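Local coordinates for protein ADP-dependent L-serine kinase SerK (PDB 5X0K) that transfers a phosphate group from ADP to free L-serine, giving O-phospho-L-serine and AMP, the first step from serine to cysteine, at residues Lys52-Ala57 with Tyr65-Gly70; Ile11-Val16 with Asn230-Asp235; Phe20-Lys25 with Ala82-Ser87. The protein carries 1 engineered substitution. All coordinates share one frame; numbering follows the deposited sequence.

Interaction 1 (Lys52-Ala57 with Tyr65-Gly70); sequences KPMLLA and YLIVDG. With AMP (adenosine monophosphate), chain B.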
loop_
_atom_site.group_PDB
_atom_site.type_symbol
_atom_site.label_atom_id
_atom_site.label_comp_id
_atom_site.label_asym_id
_atom_site.label_seq_id
_atom_site.Cartn_x
_atom_site.Cartn_y
_atom_site.Cartn_z
ATOM N N LYS A 52 2.965 -14.482 11.882
ATOM C CA LYS A 52 2.484 -14.129 10.545
ATOM C C LYS A 52 3.685 -13.990 9.587
ATOM O O LYS A 52 4.336 -12.951 9.576
ATOM C CB LYS A 52 1.715 -12.791 10.565
ATOM C CG LYS A 52 0.872 -12.523 9.321
ATOM C CD LYS A 52 0.246 -11.146 9.398
ATOM C CE LYS A 52 -0.602 -10.856 8.191
ATOM N NZ LYS A 52 -1.449 -9.680 8.491
ATOM N N PRO A 53 4.010 -15.020 8.774
ATOM C CA PRO A 53 5.246 -14.917 7.981
ATOM C C PRO A 53 5.197 -13.810 6.937
ATOM O O PRO A 53 4.119 -13.498 6.415
ATOM C CB PRO A 53 5.348 -16.286 7.277
ATOM C CG PRO A 53 3.957 -16.774 7.243
ATOM C CD PRO A 53 3.283 -16.265 8.495
ATOM N N MET A 54 6.356 -13.234 6.659
ATOM C CA MET A 54 6.577 -12.341 5.521
ATOM C C MET A 54 6.192 -13.076 4.235
ATOM O O MET A 54 6.316 -14.299 4.169
ATOM C CB MET A 54 8.066 -11.961 5.404
ATOM C CG MET A 54 8.745 -11.319 6.599
ATOM S SD MET A 54 8.135 -9.649 6.800
ATOM C CE MET A 54 8.615 -8.812 5.266
ATOM N N LEU A 55 5.685 -12.340 3.259
ATOM C CA LEU A 55 5.471 -12.885 1.897
ATOM C C LEU A 55 6.476 -12.189 0.997
ATOM O O LEU A 55 6.491 -10.968 0.860
ATOM C CB LEU A 55 4.060 -12.671 1.403
ATOM C CG LEU A 55 3.031 -13.300 2.359
ATOM C CD1 LEU A 55 1.655 -13.184 1.770
ATOM C CD2 LEU A 55 3.342 -14.733 2.726
ATOM N N LEU A 56 7.333 -13.004 0.398
ATOM C CA LEU A 56 8.448 -12.494 -0.386
ATOM C C LEU A 56 8.456 -13.025 -1.800
ATOM O O LEU A 56 7.893 -14.093 -2.064
ATOM C CB LEU A 56 9.798 -12.858 0.284
ATOM C CG LEU A 56 10.044 -12.490 1.735
ATOM C CD1 LEU A 56 11.401 -13.013 2.192
ATOM C CD2 LEU A 56 9.949 -11.005 1.915
ATOM N N ALA A 57 9.126 -12.293 -2.691
ATOM C CA ALA A 57 9.350 -12.686 -4.073
ATOM C C ALA A 57 10.807 -12.470 -4.417
ATOM O O ALA A 57 11.354 -11.383 -4.196
ATOM C CB ALA A 57 8.504 -11.880 -5.037
ATOM N N TYR A 65 15.142 -10.134 -2.001
ATOM C CA TYR A 65 13.706 -10.462 -2.049
ATOM C C TYR A 65 12.871 -9.200 -1.967
ATOM O O TYR A 65 13.122 -8.324 -1.125
ATOM C CB TYR A 65 13.297 -11.358 -0.895
ATOM C CG TYR A 65 13.857 -12.717 -1.010
ATOM C CD1 TYR A 65 15.145 -13.008 -0.513
ATOM C CD2 TYR A 65 13.152 -13.700 -1.674
ATOM C CE1 TYR A 65 15.668 -14.287 -0.699
ATOM C CE2 TYR A 65 13.672 -14.959 -1.848
ATOM C CZ TYR A 65 14.909 -15.245 -1.325
ATOM O OH TYR A 65 15.333 -16.548 -1.548
ATOM N N LEU A 66 11.887 -9.109 -2.861
ATOM C CA LEU A 66 10.832 -8.107 -2.744
ATOM C C LEU A 66 9.908 -8.445 -1.588
ATOM O O LEU A 66 9.440 -9.577 -1.469
ATOM C CB LEU A 66 10.036 -8.050 -4.056
ATOM C CG LEU A 66 8.697 -7.301 -4.042
ATOM C CD1 LEU A 66 8.952 -5.796 -3.887
ATOM C CD2 LEU A 66 7.928 -7.602 -5.337
ATOM N N ILE A 67 9.634 -7.457 -0.737
ATOM C CA ILE A 67 8.577 -7.599 0.247
ATOM C C ILE A 67 7.266 -7.407 -0.484
ATOM O O ILE A 67 6.933 -6.299 -0.938
ATOM C CB ILE A 67 8.704 -6.593 1.406
ATOM C CG1 ILE A 67 10.044 -6.826 2.158
ATOM C CG2 ILE A 67 7.484 -6.708 2.310
ATOM C CD1 ILE A 67 10.423 -5.675 3.084
ATOM N N VAL A 68 6.504 -8.490 -0.577
ATOM C CA VAL A 68 5.141 -8.426 -1.116
ATOM C C VAL A 68 4.160 -8.029 -0.020
ATOM O O VAL A 68 3.264 -7.200 -0.237
ATOM C CB VAL A 68 4.752 -9.765 -1.752
ATOM C CG1 VAL A 68 3.286 -9.735 -2.189
ATOM C CG2 VAL A 68 5.727 -10.099 -2.902
ATOM N N ASP A 69 4.309 -8.651 1.141
ATOM C CA ASP A 69 3.493 -8.323 2.329
ATOM C C ASP A 69 4.401 -8.442 3.543
ATOM O O ASP A 69 5.094 -9.429 3.696
ATOM C CB ASP A 69 2.267 -9.275 2.434
ATOM C CG ASP A 69 1.274 -8.825 3.512
ATOM O OD1 ASP A 69 0.864 -7.660 3.496
ATOM O OD2 ASP A 69 0.952 -9.614 4.423
ATOM N N GLY A 70 4.403 -7.415 4.402
ATOM C CA GLY A 70 5.225 -7.419 5.597
ATOM C C GLY A 70 6.131 -6.230 5.804
ATOM O O GLY A 70 7.134 -6.380 6.541
HETATM P P AMP B . 2.690 -5.306 7.750
HETATM O O1P AMP B . 3.920 -6.004 8.219
HETATM O O2P AMP B . 2.919 -4.114 6.882
HETATM O O3P AMP B . 1.665 -6.259 7.176
HETATM O "O5'" AMP B . 2.031 -4.644 9.088
HETATM C "C5'" AMP B . 2.276 -5.203 10.365
HETATM C "C4'" AMP B . 1.653 -6.588 10.485
HETATM O "O4'" AMP B . 2.085 -7.178 11.694
HETATM C "C3'" AMP B . 0.129 -6.604 10.561
HETATM O "O3'" AMP B . -0.390 -7.265 9.409
HETATM C "C2'" AMP B . -0.202 -7.374 11.824
HETATM O "O2'" AMP B . -1.275 -8.330 11.714
HETATM C "C1'" AMP B . 1.096 -8.109 12.059
HETATM N N9 AMP B . 1.371 -8.531 13.422
HETATM C C8 AMP B . 0.901 -8.031 14.598
HETATM N N7 AMP B . 1.430 -8.707 15.635
HETATM C C5 AMP B . 2.277 -9.630 15.117
HETATM C C6 AMP B . 3.122 -10.665 15.700
HETATM N N6 AMP B . 3.188 -10.830 17.042
HETATM N N1 AMP B . 3.833 -11.439 14.829
HETATM C C2 AMP B . 3.760 -11.230 13.486
HETATM N N3 AMP B . 2.982 -10.313 12.878
HETATM C C4 AMP B . 2.225 -9.505 13.665
HETATM O O HOH W 1 1.628 -11.875 5.500
#

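Interaction 2 (Ile11-Val16 with Asn230-Asp235); sequences IPTKKV and NPDKID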
loop_
_atom_site.group_PDB
_atom_site.type_symbol
_atom_site.label_atom_id
_atom_site.label_comp_id
_atom_site.label_asym_id
_atom_site.label_seq_id
_atom_site.Cartn_x
_atom_site.Cartn_y
_atom_site.Cartn_z
ATOM N N ILE A 11 -10.207 -15.845 0.456
ATOM C CA ILE A 11 -8.856 -16.303 0.145
ATOM C C ILE A 11 -8.617 -17.475 1.062
ATOM O O ILE A 11 -8.796 -17.330 2.277
ATOM C CB ILE A 11 -7.795 -15.241 0.482
ATOM C CG1 ILE A 11 -8.013 -13.955 -0.323
ATOM C CG2 ILE A 11 -6.402 -15.817 0.265
ATOM C CD1 ILE A 11 -8.371 -14.165 -1.775
ATOM N N PRO A 12 -8.186 -18.621 0.522
ATOM C CA PRO A 12 -7.951 -19.754 1.398
ATOM C C PRO A 12 -6.702 -19.629 2.225
ATOM O O PRO A 12 -5.714 -19.046 1.802
ATOM C CB PRO A 12 -7.839 -20.930 0.413
ATOM C CG PRO A 12 -7.272 -20.297 -0.785
ATOM C CD PRO A 12 -8.027 -19.008 -0.890
ATOM N N THR A 13 -6.767 -20.157 3.428
ATOM C CA THR A 13 -5.558 -20.343 4.244
ATOM C C THR A 13 -4.930 -21.656 3.779
ATOM O O THR A 13 -5.648 -22.630 3.578
ATOM C CB THR A 13 -5.944 -20.490 5.688
ATOM O OG1 THR A 13 -6.334 -19.197 6.178
ATOM C CG2 THR A 13 -4.761 -21.014 6.522
ATOM N N LYS A 14 -3.609 -21.652 3.558
ATOM C CA LYS A 14 -2.907 -22.872 3.154
ATOM C C LYS A 14 -1.714 -23.039 4.076
ATOM O O LYS A 14 -1.159 -22.063 4.511
ATOM C CB LYS A 14 -2.432 -22.789 1.710
ATOM C CG LYS A 14 -3.582 -22.798 0.712
ATOM C CD LYS A 14 -3.037 -22.993 -0.713
ATOM C CE LYS A 14 -4.142 -22.930 -1.744
ATOM N NZ LYS A 14 -3.740 -23.455 -3.101
ATOM N N LYS A 15 -1.384 -24.291 4.360
ATOM C CA LYS A 15 -0.276 -24.608 5.272
ATOM C C LYS A 15 0.988 -24.662 4.481
ATOM O O LYS A 15 1.374 -25.727 3.989
ATOM C CB LYS A 15 -0.530 -25.929 5.937
ATOM C CG LYS A 15 -1.739 -25.920 6.844
ATOM C CD LYS A 15 -1.832 -27.186 7.679
ATOM C CE LYS A 15 -3.219 -27.314 8.307
ATOM N NZ LYS A 15 -3.476 -28.635 8.947
ATOM N N VAL A 16 1.603 -23.497 4.341
ATOM C CA VAL A 16 2.841 -23.361 3.609
ATOM C C VAL A 16 3.882 -23.213 4.680
ATOM O O VAL A 16 3.662 -22.642 5.765
ATOM C CB VAL A 16 2.844 -22.164 2.653
ATOM C CG1 VAL A 16 1.999 -22.468 1.436
ATOM C CG2 VAL A 16 2.337 -20.933 3.365
ATOM N N ASN A 230 -3.526 -17.205 1.970
ATOM C CA ASN A 230 -2.923 -16.587 3.163
ATOM C C ASN A 230 -2.194 -17.731 3.871
ATOM O O ASN A 230 -2.800 -18.792 4.060
ATOM C CB ASN A 230 -4.037 -16.087 4.101
ATOM C CG ASN A 230 -4.782 -14.888 3.562
ATOM O OD1 ASN A 230 -4.159 -13.933 3.093
ATOM N ND2 ASN A 230 -6.104 -14.897 3.675
ATOM N N PRO A 231 -0.905 -17.547 4.271
ATOM C CA PRO A 231 -0.287 -18.653 5.004
ATOM C C PRO A 231 -1.003 -18.900 6.317
ATOM O O PRO A 231 -1.503 -17.945 6.947
ATOM C CB PRO A 231 1.157 -18.197 5.237
ATOM C CG PRO A 231 1.380 -17.190 4.203
ATOM C CD PRO A 231 0.053 -16.496 3.942
ATOM N N ASP A 232 -1.064 -20.148 6.742
ATOM C CA ASP A 232 -1.522 -20.448 8.079
ATOM C C ASP A 232 -0.545 -19.851 9.099
ATOM O O ASP A 232 0.610 -19.597 8.800
ATOM C CB ASP A 232 -1.613 -21.944 8.310
ATOM C CG ASP A 232 -2.653 -22.322 9.329
ATOM O OD1 ASP A 232 -3.175 -21.448 10.080
ATOM O OD2 ASP A 232 -3.012 -23.517 9.329
ATOM N N LYS A 233 -1.049 -19.641 10.304
ATOM C CA LYS A 233 -0.246 -19.014 11.348
ATOM C C LYS A 233 0.861 -19.936 11.773
ATOM O O LYS A 233 0.746 -21.149 11.660
ATOM C CB LYS A 233 -1.121 -18.615 12.545
ATOM C CG LYS A 233 -1.798 -17.281 12.326
ATOM C CD LYS A 233 -2.756 -17.192 11.132
ATOM C CE LYS A 233 -4.077 -17.896 11.348
ATOM N NZ LYS A 233 -5.250 -17.557 10.474
ATOM N N ILE A 234 1.938 -19.342 12.272
ATOM C CA ILE A 234 3.130 -20.078 12.629
ATOM C C ILE A 234 3.515 -19.857 14.063
ATOM O O ILE A 234 2.955 -18.978 14.701
ATOM C CB ILE A 234 4.301 -19.776 11.681
ATOM C CG1 ILE A 234 4.752 -18.297 11.774
ATOM C CG2 ILE A 234 3.924 -20.160 10.253
ATOM C CD1 ILE A 234 6.011 -17.982 10.980
ATOM N N ASP A 235 4.398 -20.749 14.540
ATOM C CA ASP A 235 4.826 -20.872 15.920
ATOM C C ASP A 235 6.327 -20.552 15.933
ATOM O O ASP A 235 7.188 -21.462 15.879
ATOM C CB ASP A 235 4.537 -22.293 16.454
ATOM C CG ASP A 235 5.127 -22.556 17.823
ATOM O OD1 ASP A 235 5.328 -21.593 18.613
ATOM O OD2 ASP A 235 5.428 -23.744 18.128
HETATM O O HOH W 2 -7.535 -17.089 4.741
HETATM O O HOH W 3 -4.193 -17.557 7.515
HETATM O O HOH W 4 1.590 -21.539 6.875
#

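Interaction 3 (Phe20-Lys25 with Ala82-Ser87); sequences FIELDK and AKRAPS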
loop_
_atom_site.group_PDB
_atom_site.type_symbol
_atom_site.label_atom_id
_atom_site.label_comp_id
_atom_site.label_asym_id
_atom_site.label_seq_id
_atom_site.Cartn_x
_atom_site.Cartn_y
_atom_site.Cartn_z
ATOM N N PHE A 20 13.570 -18.955 7.251
ATOM C CA PHE A 20 14.154 -17.734 7.777
ATOM C C PHE A 20 14.958 -17.094 6.643
ATOM O O PHE A 20 15.807 -17.773 5.989
ATOM C CB PHE A 20 15.085 -17.964 8.987
ATOM C CG PHE A 20 14.383 -18.383 10.245
ATOM C CD1 PHE A 20 13.481 -17.555 10.847
ATOM C CD2 PHE A 20 14.665 -19.605 10.860
ATOM C CE1 PHE A 20 12.803 -17.936 12.001
ATOM C CE2 PHE A 20 13.997 -19.996 12.033
ATOM C CZ PHE A 20 13.049 -19.163 12.591
ATOM N N ILE A 21 14.687 -15.813 6.434
ATOM C CA ILE A 21 15.406 -14.973 5.505
ATOM C C ILE A 21 15.926 -13.775 6.265
ATOM O O ILE A 21 15.199 -13.212 7.123
ATOM C CB ILE A 21 14.499 -14.520 4.347
ATOM C CG1 ILE A 21 13.981 -15.764 3.589
ATOM C CG2 ILE A 21 15.234 -13.574 3.388
ATOM C CD1 ILE A 21 15.011 -16.544 2.884
ATOM N N GLU A 22 17.148 -13.376 5.961
ATOM C CA GLU A 22 17.753 -12.252 6.680
ATOM C C GLU A 22 17.076 -10.953 6.247
ATOM O O GLU A 22 16.768 -10.764 5.077
ATOM C CB GLU A 22 19.274 -12.209 6.484
ATOM C CG GLU A 22 19.969 -13.456 7.014
ATOM C CD GLU A 22 20.049 -13.522 8.529
ATOM O OE1 GLU A 22 20.667 -12.615 9.148
ATOM O OE2 GLU A 22 19.571 -14.515 9.131
ATOM N N LEU A 23 16.818 -10.068 7.197
ATOM C CA LEU A 23 16.062 -8.844 6.954
ATOM C C LEU A 23 16.794 -7.930 5.985
ATOM O O LEU A 23 16.179 -7.222 5.169
ATOM C CB LEU A 23 15.796 -8.111 8.283
ATOM C CG LEU A 23 14.973 -8.873 9.329
ATOM C CD1 LEU A 23 15.099 -8.254 10.712
ATOM C CD2 LEU A 23 13.523 -8.918 8.910
ATOM N N ASP A 24 18.126 -7.955 6.025
ATOM C CA ASP A 24 18.896 -7.113 5.114
ATOM C C ASP A 24 18.875 -7.597 3.658
ATOM O O ASP A 24 19.381 -6.899 2.800
ATOM C CB ASP A 24 20.324 -6.881 5.609
ATOM C CG ASP A 24 21.183 -8.140 5.634
ATOM O OD1 ASP A 24 20.764 -9.206 5.199
ATOM O OD2 ASP A 24 22.314 -8.071 6.169
ATOM N N LYS A 25 18.281 -8.771 3.405
ATOM C CA LYS A 25 18.005 -9.258 2.035
ATOM C C LYS A 25 16.599 -8.933 1.508
ATOM O O LYS A 25 16.264 -9.313 0.388
ATOM C CB LYS A 25 18.260 -10.766 1.932
ATOM C CG LYS A 25 19.704 -11.218 2.243
ATOM C CD LYS A 25 20.778 -10.376 1.574
ATOM C CE LYS A 25 22.130 -11.088 1.366
ATOM N N ALA A 82 16.585 -7.167 15.465
ATOM C CA ALA A 82 16.509 -8.545 14.975
ATOM C C ALA A 82 17.190 -8.607 13.621
ATOM O O ALA A 82 17.473 -7.576 12.968
ATOM C CB ALA A 82 15.064 -9.026 14.909
ATOM N N LYS A 83 17.478 -9.840 13.212
ATOM C CA LYS A 83 18.234 -10.103 11.993
ATOM C C LYS A 83 17.501 -10.862 10.896
ATOM O O LYS A 83 17.894 -10.741 9.758
ATOM C CB LYS A 83 19.498 -10.888 12.353
ATOM C CG LYS A 83 20.439 -10.175 13.322
ATOM C CD LYS A 83 21.098 -8.992 12.666
ATOM C CE LYS A 83 21.835 -8.096 13.657
ATOM N NZ LYS A 83 22.113 -6.829 12.922
ATOM N N ARG A 84 16.468 -11.612 11.253
ATOM C CA ARG A 84 15.757 -12.450 10.271
ATOM C C ARG A 84 14.282 -12.508 10.568
ATOM O O ARG A 84 13.868 -12.209 11.648
ATOM C CB ARG A 84 16.330 -13.856 10.287
ATOM C CG ARG A 84 16.105 -14.677 11.554
ATOM C CD ARG A 84 17.090 -15.841 11.575
ATOM N NE ARG A 84 18.453 -15.350 11.808
ATOM C CZ ARG A 84 18.963 -15.118 13.024
ATOM N NH1 ARG A 84 18.280 -15.375 14.109
ATOM N NH2 ARG A 84 20.179 -14.640 13.133
ATOM N N ALA A 85 13.496 -12.970 9.574
ATOM C CA ALA A 85 12.094 -13.196 9.779
ATOM C C ALA A 85 11.629 -14.463 9.087
ATOM O O ALA A 85 12.122 -14.781 8.019
ATOM C CB ALA A 85 11.295 -11.996 9.314
ATOM N N PRO A 86 10.658 -15.182 9.678
ATOM C CA PRO A 86 10.134 -16.314 8.926
ATOM C C PRO A 86 9.335 -15.809 7.754
ATOM O O PRO A 86 8.520 -14.911 7.897
ATOM C CB PRO A 86 9.261 -17.054 9.896
ATOM C CG PRO A 86 8.995 -16.113 10.993
ATOM C CD PRO A 86 10.057 -15.057 11.011
ATOM N N SER A 87 9.563 -16.442 6.620
ATOM C CA SER A 87 9.094 -15.950 5.353
ATOM C C SER A 87 8.534 -17.097 4.489
ATOM O O SER A 87 9.032 -18.221 4.501
ATOM C CB SER A 87 10.298 -15.342 4.644
ATOM O OG SER A 87 10.808 -14.231 5.378
HETATM O O HOH W 5 22.177 -13.718 11.245
HETATM O O HOH W 6 19.654 -8.905 8.536
#

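Interaction 1 (Lys52-Ala57 with Tyr65-Gly70)
Strands 54-57 and 65-67 pair as the antiparallel arms of a hairpin, their short axes 4.5 Å apart at closest and 133° between directions. The register slips by one where Val68 and Asp69 both face Leu55: Leu55 O accepts Val68 N at 2.9 Å and Asp69 N at 3.2 Å, a classic beta bulge. Toward the hairpin turn, Ala57 and Leu66 form a hydrogen-bonded pair; within the bulge, Leu55 N in turn meets Asp69 O almost straight (174° at the hydrogen).

Met54, bent at chi2 and chi3, curls its CE to 3.8 Å from Ile67 CG2. Leu56 crosses Tyr65 at about a right angle, CD1 lying 4.0 Å from Tyr65 CB. The bulge end of the hairpin forms part of the ADP and O-phospho-L-serine site. There the fully extended Lys52 carries NZ to the ribose of AMP, 2.8 Å from O3'. Asp69, which has been seen to bind magnesium in this protein, has OD2 held by Arg73 and by a water that also donates to Pro53 O.

Gly70, at positive phi, is the N-cap of helix 71-79, whose Trp74 touches Met54 and Ile67. Helix 205-213 packs on Ala57 and Leu66, and strand 84-89 flanks strand 54-58 on its other edge.

Interaction 2 (Ile11-Val16 with Asn230-Asp235)
A two-stranded parallel sheet joins Thr13 and Lys14, near the start of the chain, to Asn230 and Pro231, near its end. Three backbone bonds zip it together: Asn230 N to Pro12 O at 2.9 Å, Lys14 N to Asn230 O at 3.0 Å, and Asp232 N to Lys14 O at 2.9 Å. In the usual parallel pattern, Asn230 gives its N-H to the residue before Thr13 and its carbonyl to the residue after it. Just past the strand the chain makes an inverse gamma turn centred on Lys15, with a weak bond from Val16 N back to Lys14 O.

Thr13 and Asn230 share one face. Thr13 CG2, anti to the backbone N, is thereby directed at Asp232, 3.7 Å from its CB, while OG1 is left to two waters. One of these also donates to Ile11 O and accepts from Asn230 ND2; the other donates to Pro231 O and accepts from Lys233 NZ. At the start of the pairing the Ile11 and Asn230 side chains meet nearly perpendicular, CG2 lying 3.5 Å from ND2. Lys15 runs alongside Asp232, but its chain carbons do the touching: CG is 3.7 Å from OD2, whereas NZ stays 5.2 Å from that oxygen. The other carboxylate oxygen of Asp232, OD1, accepts Lys233 N at a bent 137°. In the conformer given, one of two, Val16 CG2 comes 3.5 Å from Pro231 CB, a contact to be taken with caution; Pro231 also touches Val88 of strand 84-89.

Interaction 3 (Phe20-Lys25 with Ala82-Ser87)
Strands 20-22 and 84-87 run antiparallel, with 138° between their short axes, and Ile21 and Ala85 exchange both backbone bonds, Ile21 N to Ala85 O at 3.2 Å and Ala85 N to Ile21 O at 3.0 Å. Where the chain enters its 3-10 turn, Leu23 N extends the pairing to Lys83 O along a nearly straight 173° bond.

Phe20 sets its CB and ring against the aliphatic part of Arg84, CB lying 3.9 Å from CD, with the ring plane steeply inclined to the guanidinium at 83°. The same ring brings CE1 to the CD of Pro86. The Glu22 and Arg84 side chains run alongside each other in the same direction. Bent at chi2, Glu22 forms a salt bridge, Arg84 NE donating to the syn side of OE2 at 3.0 Å, and this oxygen sits at the edge of the guanidinium, close to its plane. A water donating to Glu22 OE1 and accepting from Arg84 NH2 closes a second, indirect link. Leu23 CD2 packs 3.8 Å from Ala85 CB, both side chains also touching Leu77 of helix 71-79, and Ile21 lies on Ser87, whose OG donates to Ala85 O.

Ala85 O is thus gripped by two donors, Ile21 N and Ser87 OG, arriving from opposite faces of its plane. The guanidinium has several partners: with NE on Glu22, NH1 on the carbonyls of Glu240 and Phe242 and NH2 on water, its rotation is probably fixed, and it ties strand 84-89 to the C-terminal tail.

How the interactions relate
The six segments nest along the chain: 11-16 and 230-235 close the widest loop, 20-25 and 82-87 the next, and 52-57 with 65-70 the innermost. Interactions 1 and 3 have centres 10 Å apart in one five-stranded mixed sheet, where strands 54-58 and 84-89 are parallel neighbours, joined by Met54 N to Pro86 O at 3.0 Å; Lys25 O also reaches Tyr65 N. Interaction 2 forms a separate small sheet, 13 Å between centres from interaction 1 and 19 Å from interaction 3, resting on both through prolines: Pro231 on Leu55 and Pro53, and Ile234 on Pro86. The C-terminal segment thus packs beside the hairpin whose flanking residues Lys52, Asp69 and Gly70 bind the nucleotide.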